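Local coordinates for protein nucleoporin NUP82 (Saccharomyces cerevisiae, PDB 3PBP) that serves as a structural component of the nuclear pore complex, its N-terminal domain forming a β-propeller that binds the nucleoporin NUP116, at residues A[207-212]-A[280-285]; A[213-218]-A[269-274]; A[243-248]-A[342-347]; A[249-254]-A[335-340]. The protein carries 1 engineered substitution. All blocks are in the same frame, centred on the assembly; numbering follows the deposited sequence.

The four contacts hold a long insertion, with helices 220-235 and 243-262, against the β-propeller of the NUP82 N-terminal domain. Interactions 3 and 4 use successive turns of helix 243-262 and one loop, 335-347; their centres are 8 Å apart, and a salt bridge from Arg247 to Asp338 joins them. Interaction 1 lies 11 Å, centre to centre, from both and is tied to interaction 4 by Lys280 NZ to Asp340 OD1 (2.6 Å). Interaction 2 closes the base of the insertion, 18 Å from interaction 1 between centres, though Leu212 CB meets Ile272 CD1. Pro284 O is hydrogen-bonded to Arg101 of the NUP116 chain, which also packs on Asn346.

Interaction 1 of 4, residues A[207-212]-A[280-285]; sequences AFYPFL and KVQGPF
Ala207 and Gln282 face each other as a single antiparallel hydrogen-bonded pair, and the side chains on either side of it do the rest of the work. Ala207 N gives its hydrogen to Gln282 O at 2.9 Å, and Gln282 N returns one to Ala207 O at 2.8 Å. One residue along, Phe208 turns its ring so that a face meets Val281. CG1 of the valine sits over that face, 3.5 Å from the centroid and 16° off the normal, displaced toward the CE2-CZ rim, a clear CH-pi contact; CG2 comes in at CE1 and CZ. The ring gets there because its CG is anti to the carbonyl carbon (chi1 -74°). Phe285 curls back the other way, bringing CE1 to within 3.5 Å of Ala207 CB, the smallest side chain in the contact. Gln282 runs extended past CG and slides its amide alongside Tyr209, NE2 being 3.6 Å from Tyr209 CB at the edge of the ring. That amide is fixed at both ends from outside the pair, NE2 by Ser334 O and OE1 by Asn346 ND2. Strand 204-208 is an edge strand of its three-stranded propeller sheet. Its inner neighbour, strand 194-198, touches Ala207 and Phe208, strand 151-155 of the preceding sheet packs on the Phe208 ring, and the loop 280-285 runs along its outer side before entering strand 286-288.

Interaction 2 of 4, residues A[213-218]-A[269-274]; sequences PSVLLL and KVDIQK
Strands 215-217 and 269-271 pair antiparallel, 4.6 Å apart at closest approach with 159° between their directions, Leu216 and Val270 making the hydrogen-bonded pair. Leu216 N gives to Val270 O at 2.9 Å, and Val270 N gives back to Leu216 O at 3.0 Å. Just outside the strands, Ile272 N adds a third bond to Ser214 O. On one face of this ribbon the apolar side chains gather. Leu216 CB lies 3.9 Å from Val270 CG1, the two side chains running side by side, and Ile272 CD1 reaches 3.6 Å from Leu216 CB. It is the CG1 branch of Ile272, anti to its carbonyl carbon (chi1 -64°), that carries CD1 there. The other face is mixed: Val215 CG2 packs beside Asp271 OD1, and Val215 CG1 meets the aliphatic CD of Lys269 at 3.9 Å. Lys269 also makes a cation-pi contact with Tyr137. Ser214 OG, for its part, bonds to Asp155 OD2. The ribbon closes the base of the helical insertion: helix 243-262 lays Leu259 on Val270 and Ile272, while Val215 and Leu217 bond through their backbones to Tyr137 and Lys135 of the propeller.

Interaction 3 of 4, residues A[243-248]-A[342-347]; sequences VIVKRN and YVYNNS
Val245, on helix 243-262, packs against both Tyr342 and Tyr344, and Asn248, one turn on, against Tyr342. The close part is around the two rings. Val245 CG1 lies over one face of Tyr344, 3.8 Å from its centroid and 16° off the normal, in a CH-pi contact, while Asn345 CG covers the opposite face. CG2, the other branch, bridges the two rings, 3.7 Å from Tyr342 OH near that ring's plane and equally close to Tyr344 CD1; with CG1 anti to the backbone N (chi1 172°), both methyls face the tyrosines. Asn248 ND2 comes down over a face of Tyr342 toward CZ, with the amide standing nearly upright on the ring, the planes 88° apart. The looser side is at Ile244, exposed at the start of the helix, whose CG2 is 4.1 Å from Tyr342 CE1. A leucine in place of Tyr342 would probably leave Asn248 ND2 without the ring beneath it and Ser334 OG without its hydroxyl partner. No hydrogen bond joins the two segments; the Tyr342 hydroxyl is paired with Ser334 OG, not with Asn248. The chemistry is that of aliphatic groups and an amide laid on aromatic rings, which implies that between 243-248 and 342-347 the hold comes from packing on rings; the charge pair lies just beyond, where Arg247 meets Asp338.

Interaction 4 of 4, residues A[249-254]-A[335-340]; sequences VIKQLQ and MSWDVD
The indole of Trp337 meets the helix at its CZ3 corner: Gln252 N lies at the ring's edge, near its plane and 4.4 Å from CZ3, and Lys251 CB approaches the same atom at 3.8 Å. NE1, at the other end of the indole, is bonded to Tyr276 O, while the CZ3 end is only packed. The other flat group, the amide of Gln252, points its oxygen at the loop backbone. Met335 N gives its hydrogen to OE1 at 2.7 Å in a fairly straight bond, the donor tilted out of the carbonyl plane. The backbone N-H of Met335 calls for the amide oxygen, which turns NE2 to Ser230 OG of helix 220-235. Gln252 can span this distance because CG is anti to the backbone N (chi1 -177°) and the chain stays extended beyond it. Across its stem runs Met335, a selenomethionine, with SE 3.6 Å from Gln252 CG. Replacing Gln252 by an alanine would probably leave Met335 N and Ser230 OG without their shared partner and open a gap beside the selenium. At the margin Lys251 NZ is 4.0 Å from Asp338 OD2, a long salt bridge; that carboxylate has a closer partner in Arg247. Met335 also packs on Phe255, one turn further along the helix, and on Tyr209 and Pro210 of the propeller. What results is a helical insertion clasped to a β-propeller by an inter-strand loop, here the one between strands 323-329 and 347-355, with a glutamine side chain capturing a backbone N-H.

Interaction 1 of 4, residues A[207-212]-A[280-285]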
# COMPACT_ATOMS: atom_id res chain seq x y z
N ALA A 207 -2.83 -4.77 2.36
CA ALA A 207 -3.59 -4.34 1.21
C ALA A 207 -4.93 -3.75 1.55
O ALA A 207 -5.59 -4.16 2.50
CB ALA A 207 -3.78 -5.51 0.26
N PHE A 208 -5.31 -2.75 0.76
CA PHE A 208 -6.59 -2.07 0.89
C PHE A 208 -7.44 -2.58 -0.28
O PHE A 208 -7.12 -2.36 -1.44
CB PHE A 208 -6.39 -0.56 0.76
CG PHE A 208 -5.77 0.07 1.95
CD1 PHE A 208 -6.55 0.38 3.07
CD2 PHE A 208 -4.42 0.38 1.96
CE1 PHE A 208 -5.98 1.00 4.18
CE2 PHE A 208 -3.83 1.00 3.06
CZ PHE A 208 -4.61 1.31 4.18
N TYR A 209 -8.52 -3.28 0.04
CA TYR A 209 -9.41 -3.81 -0.98
C TYR A 209 -10.83 -3.64 -0.46
O TYR A 209 -11.23 -4.30 0.50
CB TYR A 209 -9.11 -5.30 -1.22
CG TYR A 209 -9.92 -5.89 -2.36
CD1 TYR A 209 -10.05 -5.21 -3.57
CD2 TYR A 209 -10.55 -7.14 -2.24
CE1 TYR A 209 -10.80 -5.74 -4.62
CE2 TYR A 209 -11.30 -7.68 -3.29
CZ TYR A 209 -11.42 -6.97 -4.48
OH TYR A 209 -12.15 -7.49 -5.54
N PRO A 210 -11.62 -2.75 -1.10
CA PRO A 210 -11.29 -1.92 -2.26
C PRO A 210 -10.64 -0.58 -1.90
O PRO A 210 -10.84 -0.06 -0.81
CB PRO A 210 -12.65 -1.71 -2.88
CG PRO A 210 -13.47 -1.39 -1.62
CD PRO A 210 -13.00 -2.46 -0.63
N PHE A 211 -9.87 -0.01 -2.83
CA PHE A 211 -9.26 1.30 -2.61
C PHE A 211 -9.78 2.11 -3.79
O PHE A 211 -9.11 2.24 -4.82
CB PHE A 211 -7.74 1.22 -2.67
CG PHE A 211 -7.06 2.45 -2.15
CD1 PHE A 211 -6.81 2.60 -0.79
CD2 PHE A 211 -6.66 3.45 -3.02
CE1 PHE A 211 -6.15 3.73 -0.32
CE2 PHE A 211 -6.01 4.58 -2.56
CZ PHE A 211 -5.75 4.71 -1.20
N LEU A 212 -10.97 2.66 -3.64
CA LEU A 212 -11.63 3.37 -4.72
C LEU A 212 -11.59 4.88 -4.73
O LEU A 212 -11.56 5.53 -3.70
CB LEU A 212 -13.09 2.92 -4.76
CG LEU A 212 -13.28 1.40 -4.56
CD1 LEU A 212 -14.67 1.10 -4.06
CD2 LEU A 212 -13.00 0.69 -5.86
N LYS A 280 -10.56 -0.60 5.83
CA LYS A 280 -9.45 -0.91 6.71
C LYS A 280 -8.51 -1.92 6.07
O LYS A 280 -8.94 -2.87 5.41
CB LYS A 280 -9.96 -1.41 8.06
CG LYS A 280 -10.53 -0.31 8.92
CD LYS A 280 -10.82 -0.78 10.33
CE LYS A 280 -11.31 0.39 11.19
NZ LYS A 280 -11.61 0.00 12.61
N VAL A 281 -7.22 -1.71 6.29
CA VAL A 281 -6.18 -2.57 5.76
C VAL A 281 -6.33 -4.04 6.12
O VAL A 281 -6.75 -4.40 7.21
CB VAL A 281 -4.79 -2.17 6.24
CG1 VAL A 281 -3.88 -1.94 5.04
CG2 VAL A 281 -4.87 -0.94 7.12
N GLN A 282 -5.95 -4.87 5.16
CA GLN A 282 -5.96 -6.31 5.32
C GLN A 282 -4.48 -6.70 5.41
O GLN A 282 -3.62 -5.97 4.89
CB GLN A 282 -6.61 -6.98 4.11
CG GLN A 282 -8.04 -6.61 3.89
CD GLN A 282 -8.72 -7.51 2.88
OE1 GLN A 282 -8.54 -8.73 2.90
NE2 GLN A 282 -9.53 -6.92 2.00
N GLY A 283 -4.19 -7.82 6.06
CA GLY A 283 -2.80 -8.25 6.20
C GLY A 283 -2.35 -8.54 7.62
O GLY A 283 -3.11 -8.33 8.57
N PRO A 284 -1.10 -8.96 7.80
CA PRO A 284 -0.13 -9.16 6.72
C PRO A 284 -0.43 -10.35 5.83
O PRO A 284 -1.06 -11.32 6.25
CB PRO A 284 1.21 -9.34 7.45
CG PRO A 284 0.86 -9.38 8.94
CD PRO A 284 -0.62 -9.62 9.03
N PHE A 285 0.02 -10.25 4.59
CA PHE A 285 -0.15 -11.33 3.66
C PHE A 285 0.87 -12.39 4.04
O PHE A 285 1.94 -12.10 4.58
CB PHE A 285 0.15 -10.87 2.23
CG PHE A 285 -1.04 -10.38 1.49
CD1 PHE A 285 -1.68 -9.22 1.88
CD2 PHE A 285 -1.51 -11.07 0.39
CE1 PHE A 285 -2.79 -8.75 1.18
CE2 PHE A 285 -2.61 -10.62 -0.32
CZ PHE A 285 -3.25 -9.46 0.08

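Interaction 2 of 4, residues A[213-218]-A[269-274]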
# COMPACT_ATOMS: atom_id res chain seq x y z
N PRO A 213 -11.58 5.47 -5.94
CA PRO A 213 -11.56 6.93 -6.11
C PRO A 213 -13.03 7.37 -5.99
O PRO A 213 -13.89 6.54 -5.70
CB PRO A 213 -10.98 7.09 -7.51
CG PRO A 213 -11.57 5.95 -8.23
CD PRO A 213 -11.44 4.79 -7.24
N SER A 214 -13.35 8.64 -6.21
CA SER A 214 -14.74 9.09 -6.10
C SER A 214 -15.55 8.74 -7.35
O SER A 214 -16.79 8.64 -7.30
CB SER A 214 -14.80 10.59 -5.87
OG SER A 214 -14.43 11.26 -7.07
N VAL A 215 -14.85 8.57 -8.47
CA VAL A 215 -15.50 8.22 -9.74
C VAL A 215 -14.58 7.19 -10.39
O VAL A 215 -13.55 7.53 -10.96
CB VAL A 215 -15.66 9.44 -10.66
CG1 VAL A 215 -16.32 9.04 -11.95
CG2 VAL A 215 -16.48 10.50 -9.97
N LEU A 216 -14.99 5.93 -10.31
CA LEU A 216 -14.23 4.81 -10.82
C LEU A 216 -14.30 4.55 -12.32
O LEU A 216 -15.39 4.46 -12.90
CB LEU A 216 -14.67 3.56 -10.08
CG LEU A 216 -13.93 2.25 -10.32
CD1 LEU A 216 -12.55 2.31 -9.69
CD2 LEU A 216 -14.75 1.11 -9.72
N LEU A 217 -13.11 4.44 -12.94
CA LEU A 217 -12.99 4.12 -14.37
C LEU A 217 -13.13 2.61 -14.46
O LEU A 217 -12.33 1.86 -13.90
CB LEU A 217 -11.61 4.50 -14.90
CG LEU A 217 -11.49 5.62 -15.93
CD1 LEU A 217 -10.17 5.44 -16.66
CD2 LEU A 217 -12.64 5.61 -16.92
N LEU A 218 -14.16 2.15 -15.15
CA LEU A 218 -14.38 0.71 -15.25
C LEU A 218 -15.02 0.36 -16.59
O LEU A 218 -16.13 0.82 -16.87
CB LEU A 218 -15.28 0.28 -14.09
CG LEU A 218 -15.37 -1.19 -13.67
CD1 LEU A 218 -14.02 -1.67 -13.22
CD2 LEU A 218 -16.36 -1.33 -12.56
N LYS A 269 -17.67 4.52 -16.62
CA LYS A 269 -17.34 5.00 -15.29
C LYS A 269 -18.53 4.78 -14.38
O LYS A 269 -19.61 4.43 -14.84
CB LYS A 269 -17.02 6.49 -15.35
CG LYS A 269 -18.20 7.33 -15.79
CD LYS A 269 -18.02 8.79 -15.44
CE LYS A 269 -19.37 9.49 -15.44
NZ LYS A 269 -19.26 10.84 -14.81
N VAL A 270 -18.32 4.97 -13.08
CA VAL A 270 -19.37 4.81 -12.08
C VAL A 270 -18.99 5.62 -10.85
O VAL A 270 -17.83 5.65 -10.46
CB VAL A 270 -19.57 3.32 -11.70
CG1 VAL A 270 -18.28 2.73 -11.14
CG2 VAL A 270 -20.69 3.20 -10.70
N ASP A 271 -19.97 6.30 -10.25
CA ASP A 271 -19.72 7.11 -9.05
C ASP A 271 -19.66 6.24 -7.82
O ASP A 271 -20.39 5.25 -7.71
CB ASP A 271 -20.81 8.15 -8.86
CG ASP A 271 -20.80 9.20 -9.95
OD1 ASP A 271 -19.72 9.77 -10.19
OD2 ASP A 271 -21.87 9.45 -10.56
N ILE A 272 -18.79 6.61 -6.88
CA ILE A 272 -18.65 5.85 -5.65
C ILE A 272 -18.78 6.74 -4.43
O ILE A 272 -17.94 7.61 -4.20
CB ILE A 272 -17.33 5.10 -5.66
CG1 ILE A 272 -17.37 4.07 -6.80
CG2 ILE A 272 -17.08 4.47 -4.29
CD1 ILE A 272 -16.20 3.14 -6.86
N GLN A 273 -19.83 6.50 -3.65
CA GLN A 273 -20.15 7.27 -2.45
C GLN A 273 -19.09 7.17 -1.35
O GLN A 273 -18.55 6.09 -1.10
CB GLN A 273 -21.50 6.81 -1.91
CG GLN A 273 -22.46 6.40 -3.01
CD GLN A 273 -23.84 6.01 -2.49
OE1 GLN A 273 -23.99 5.09 -1.67
NE2 GLN A 273 -24.86 6.71 -2.97
N LYS A 274 -18.82 8.29 -0.69
CA LYS A 274 -17.81 8.34 0.37
C LYS A 274 -17.88 7.20 1.38
O LYS A 274 -16.87 6.82 1.97
CB LYS A 274 -17.88 9.69 1.11
CG LYS A 274 -19.28 10.33 1.14
CD LYS A 274 -19.30 11.62 1.97
CE LYS A 274 -20.56 12.44 1.67
NZ LYS A 274 -20.58 13.73 2.41

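Interaction 3 of 4, residues A[243-248]-A[342-347]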
# COMPACT_ATOMS: atom_id res chain seq x y z
N VAL A 243 -18.03 -16.25 10.25
CA VAL A 243 -19.11 -15.26 10.17
C VAL A 243 -18.67 -13.91 9.64
O VAL A 243 -19.39 -13.28 8.86
CB VAL A 243 -19.78 -15.06 11.55
CG1 VAL A 243 -20.86 -14.00 11.46
CG2 VAL A 243 -20.37 -16.37 12.03
N ILE A 244 -17.50 -13.45 10.06
CA ILE A 244 -16.96 -12.17 9.60
C ILE A 244 -16.69 -12.21 8.08
O ILE A 244 -16.99 -11.23 7.38
CB ILE A 244 -15.66 -11.82 10.36
CG1 ILE A 244 -15.99 -11.59 11.83
CG2 ILE A 244 -15.00 -10.59 9.75
CD1 ILE A 244 -14.79 -11.32 12.71
N VAL A 245 -16.15 -13.33 7.59
CA VAL A 245 -15.89 -13.51 6.16
C VAL A 245 -17.20 -13.49 5.38
O VAL A 245 -17.33 -12.78 4.37
CB VAL A 245 -15.18 -14.85 5.88
CG1 VAL A 245 -15.09 -15.10 4.38
CG2 VAL A 245 -13.80 -14.83 6.48
N LYS A 246 -18.16 -14.29 5.84
CA LYS A 246 -19.47 -14.39 5.21
C LYS A 246 -20.09 -13.01 5.04
O LYS A 246 -20.70 -12.69 4.01
CB LYS A 246 -20.37 -15.26 6.08
CG LYS A 246 -21.26 -16.23 5.31
CD LYS A 246 -21.95 -17.19 6.27
CE LYS A 246 -22.02 -18.58 5.69
NZ LYS A 246 -22.02 -19.58 6.80
N ARG A 247 -19.92 -12.17 6.06
CA ARG A 247 -20.46 -10.83 6.02
C ARG A 247 -19.82 -10.02 4.88
O ARG A 247 -20.53 -9.39 4.07
CB ARG A 247 -20.22 -10.14 7.36
CG ARG A 247 -20.85 -8.78 7.42
CD ARG A 247 -20.54 -8.09 8.72
NE ARG A 247 -20.92 -6.69 8.62
CZ ARG A 247 -20.08 -5.68 8.81
NH1 ARG A 247 -18.81 -5.93 9.12
NH2 ARG A 247 -20.51 -4.43 8.68
N ASN A 248 -18.49 -10.04 4.82
CA ASN A 248 -17.75 -9.32 3.79
C ASN A 248 -18.13 -9.78 2.37
O ASN A 248 -18.38 -8.94 1.50
CB ASN A 248 -16.23 -9.50 3.97
CG ASN A 248 -15.65 -8.60 5.05
OD1 ASN A 248 -16.22 -7.57 5.41
ND2 ASN A 248 -14.48 -8.98 5.55
N TYR A 342 -8.11 -7.82 9.45
CA TYR A 342 -8.74 -8.81 8.62
C TYR A 342 -7.66 -9.46 7.77
O TYR A 342 -6.84 -8.79 7.14
CB TYR A 342 -9.77 -8.17 7.70
CG TYR A 342 -10.57 -9.16 6.89
CD1 TYR A 342 -11.39 -10.11 7.51
CD2 TYR A 342 -10.57 -9.11 5.50
CE1 TYR A 342 -12.19 -10.97 6.77
CE2 TYR A 342 -11.37 -9.97 4.75
CZ TYR A 342 -12.18 -10.88 5.38
OH TYR A 342 -13.00 -11.69 4.64
N VAL A 343 -7.66 -10.77 7.79
CA VAL A 343 -6.75 -11.55 6.99
C VAL A 343 -7.76 -12.51 6.42
O VAL A 343 -8.83 -12.69 7.01
CB VAL A 343 -5.75 -12.32 7.86
CG1 VAL A 343 -5.11 -13.41 7.03
CG2 VAL A 343 -4.68 -11.39 8.40
N TYR A 344 -7.47 -13.10 5.28
CA TYR A 344 -8.39 -14.05 4.67
C TYR A 344 -8.03 -14.09 3.22
O TYR A 344 -8.24 -13.15 2.48
CB TYR A 344 -9.86 -13.65 4.82
CG TYR A 344 -10.76 -14.64 4.10
CD1 TYR A 344 -10.85 -15.97 4.52
CD2 TYR A 344 -11.41 -14.28 2.92
CE1 TYR A 344 -11.55 -16.93 3.76
CE2 TYR A 344 -12.11 -15.22 2.16
CZ TYR A 344 -12.17 -16.55 2.58
OH TYR A 344 -12.82 -17.49 1.79
N ASN A 345 -7.47 -15.21 2.83
CA ASN A 345 -7.03 -15.37 1.47
C ASN A 345 -6.00 -14.30 1.13
O ASN A 345 -5.76 -14.00 -0.04
CB ASN A 345 -8.24 -15.35 0.54
CG ASN A 345 -9.08 -16.60 0.69
OD1 ASN A 345 -8.80 -17.45 1.54
ND2 ASN A 345 -10.10 -16.73 -0.14
N ASN A 346 -5.40 -13.72 2.18
CA ASN A 346 -4.33 -12.74 1.99
C ASN A 346 -3.11 -13.63 1.85
O ASN A 346 -2.26 -13.71 2.74
CB ASN A 346 -4.18 -11.83 3.23
CG ASN A 346 -5.28 -10.76 3.32
OD1 ASN A 346 -5.10 -9.76 3.97
ND2 ASN A 346 -6.41 -10.99 2.67
N SER A 347 -3.04 -14.31 0.70
CA SER A 347 -1.98 -15.26 0.44
C SER A 347 -1.15 -15.04 -0.81
O SER A 347 -1.69 -14.91 -1.90
CB SER A 347 -2.58 -16.67 0.39
OG SER A 347 -1.68 -17.58 -0.23

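Interaction 4 of 4, residues A[249-254]-A[335-340]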
# COMPACT_ATOMS: atom_id res chain seq x y z
N VAL A 249 -18.15 -11.09 2.15
CA VAL A 249 -18.48 -11.65 0.85
C VAL A 249 -19.86 -11.18 0.42
O VAL A 249 -20.07 -10.83 -0.75
CB VAL A 249 -18.45 -13.19 0.89
CG1 VAL A 249 -18.92 -13.76 -0.43
CG2 VAL A 249 -17.06 -13.66 1.19
N ILE A 250 -20.81 -11.17 1.35
CA ILE A 250 -22.16 -10.72 1.03
C ILE A 250 -22.14 -9.23 0.76
O ILE A 250 -22.82 -8.74 -0.14
CB ILE A 250 -23.14 -11.04 2.15
CG1 ILE A 250 -23.42 -12.55 2.15
CG2 ILE A 250 -24.43 -10.23 1.97
CD1 ILE A 250 -24.24 -13.01 3.33
N LYS A 251 -21.34 -8.50 1.53
CA LYS A 251 -21.23 -7.06 1.32
C LYS A 251 -20.61 -6.79 -0.04
O LYS A 251 -21.04 -5.89 -0.76
CB LYS A 251 -20.34 -6.43 2.38
CG LYS A 251 -21.04 -6.08 3.64
CD LYS A 251 -20.15 -5.20 4.46
CE LYS A 251 -20.96 -4.13 5.13
NZ LYS A 251 -20.14 -2.91 5.36
N GLN A 252 -19.59 -7.57 -0.39
CA GLN A 252 -18.92 -7.40 -1.66
C GLN A 252 -19.92 -7.57 -2.79
O GLN A 252 -20.00 -6.75 -3.70
CB GLN A 252 -17.78 -8.41 -1.83
CG GLN A 252 -17.01 -8.19 -3.13
CD GLN A 252 -15.78 -9.06 -3.26
OE1 GLN A 252 -15.07 -9.31 -2.29
NE2 GLN A 252 -15.51 -9.50 -4.47
N LEU A 253 -20.69 -8.64 -2.74
CA LEU A 253 -21.66 -8.89 -3.78
C LEU A 253 -22.72 -7.80 -3.86
O LEU A 253 -23.18 -7.46 -4.94
CB LEU A 253 -22.34 -10.24 -3.58
CG LEU A 253 -23.33 -10.62 -4.68
CD1 LEU A 253 -22.64 -10.63 -6.05
CD2 LEU A 253 -23.90 -11.98 -4.35
N GLN A 254 -23.12 -7.25 -2.71
CA GLN A 254 -24.12 -6.19 -2.70
C GLN A 254 -23.53 -4.96 -3.33
O GLN A 254 -24.18 -4.30 -4.15
CB GLN A 254 -24.56 -5.86 -1.27
CG GLN A 254 -25.21 -7.01 -0.55
CD GLN A 254 -25.47 -6.72 0.92
OE1 GLN A 254 -24.82 -5.86 1.53
NE2 GLN A 254 -26.41 -7.45 1.51
N MSE A 335 -13.53 -8.19 -0.32
CA MSE A 335 -13.45 -6.81 0.08
C MSE A 335 -13.77 -6.69 1.58
O MSE A 335 -14.53 -7.49 2.12
CB MSE A 335 -14.43 -6.00 -0.75
CG MSE A 335 -13.93 -5.81 -2.15
SE MSE A 335 -15.21 -5.04 -3.35
CE MSE A 335 -15.54 -3.38 -2.50
N SER A 336 -13.17 -5.70 2.23
CA SER A 336 -13.39 -5.50 3.65
C SER A 336 -13.30 -4.02 4.01
O SER A 336 -12.42 -3.31 3.53
CB SER A 336 -12.36 -6.30 4.45
OG SER A 336 -12.58 -6.17 5.84
N TRP A 337 -14.22 -3.56 4.85
CA TRP A 337 -14.25 -2.16 5.24
C TRP A 337 -14.08 -1.93 6.73
O TRP A 337 -13.30 -1.05 7.11
CB TRP A 337 -15.56 -1.53 4.78
CG TRP A 337 -15.75 -1.41 3.29
CD1 TRP A 337 -15.58 -0.28 2.54
CD2 TRP A 337 -16.29 -2.40 2.41
NE1 TRP A 337 -16.00 -0.50 1.25
CE2 TRP A 337 -16.44 -1.79 1.14
CE3 TRP A 337 -16.67 -3.73 2.56
CZ2 TRP A 337 -16.97 -2.47 0.04
CZ3 TRP A 337 -17.19 -4.42 1.46
CH2 TRP A 337 -17.33 -3.78 0.22
N ASP A 338 -14.79 -2.69 7.57
CA ASP A 338 -14.71 -2.55 9.04
C ASP A 338 -13.62 -3.38 9.69
O ASP A 338 -12.72 -2.87 10.34
CB ASP A 338 -15.99 -3.00 9.73
CG ASP A 338 -17.21 -2.66 8.95
OD1 ASP A 338 -17.41 -1.47 8.68
OD2 ASP A 338 -17.97 -3.60 8.63
N VAL A 339 -13.77 -4.69 9.55
CA VAL A 339 -12.86 -5.66 10.15
C VAL A 339 -11.40 -5.25 10.35
O VAL A 339 -10.67 -5.03 9.37
CB VAL A 339 -12.90 -6.98 9.37
CG1 VAL A 339 -12.29 -8.08 10.19
CG2 VAL A 339 -14.33 -7.31 8.98
N ASP A 340 -10.99 -5.14 11.61
CA ASP A 340 -9.60 -4.80 11.94
C ASP A 340 -8.78 -6.06 11.80
O ASP A 340 -9.27 -7.16 12.07
CB ASP A 340 -9.45 -4.34 13.39
CG ASP A 340 -10.22 -3.09 13.69
OD1 ASP A 340 -10.19 -2.16 12.86
OD2 ASP A 340 -10.85 -3.03 14.77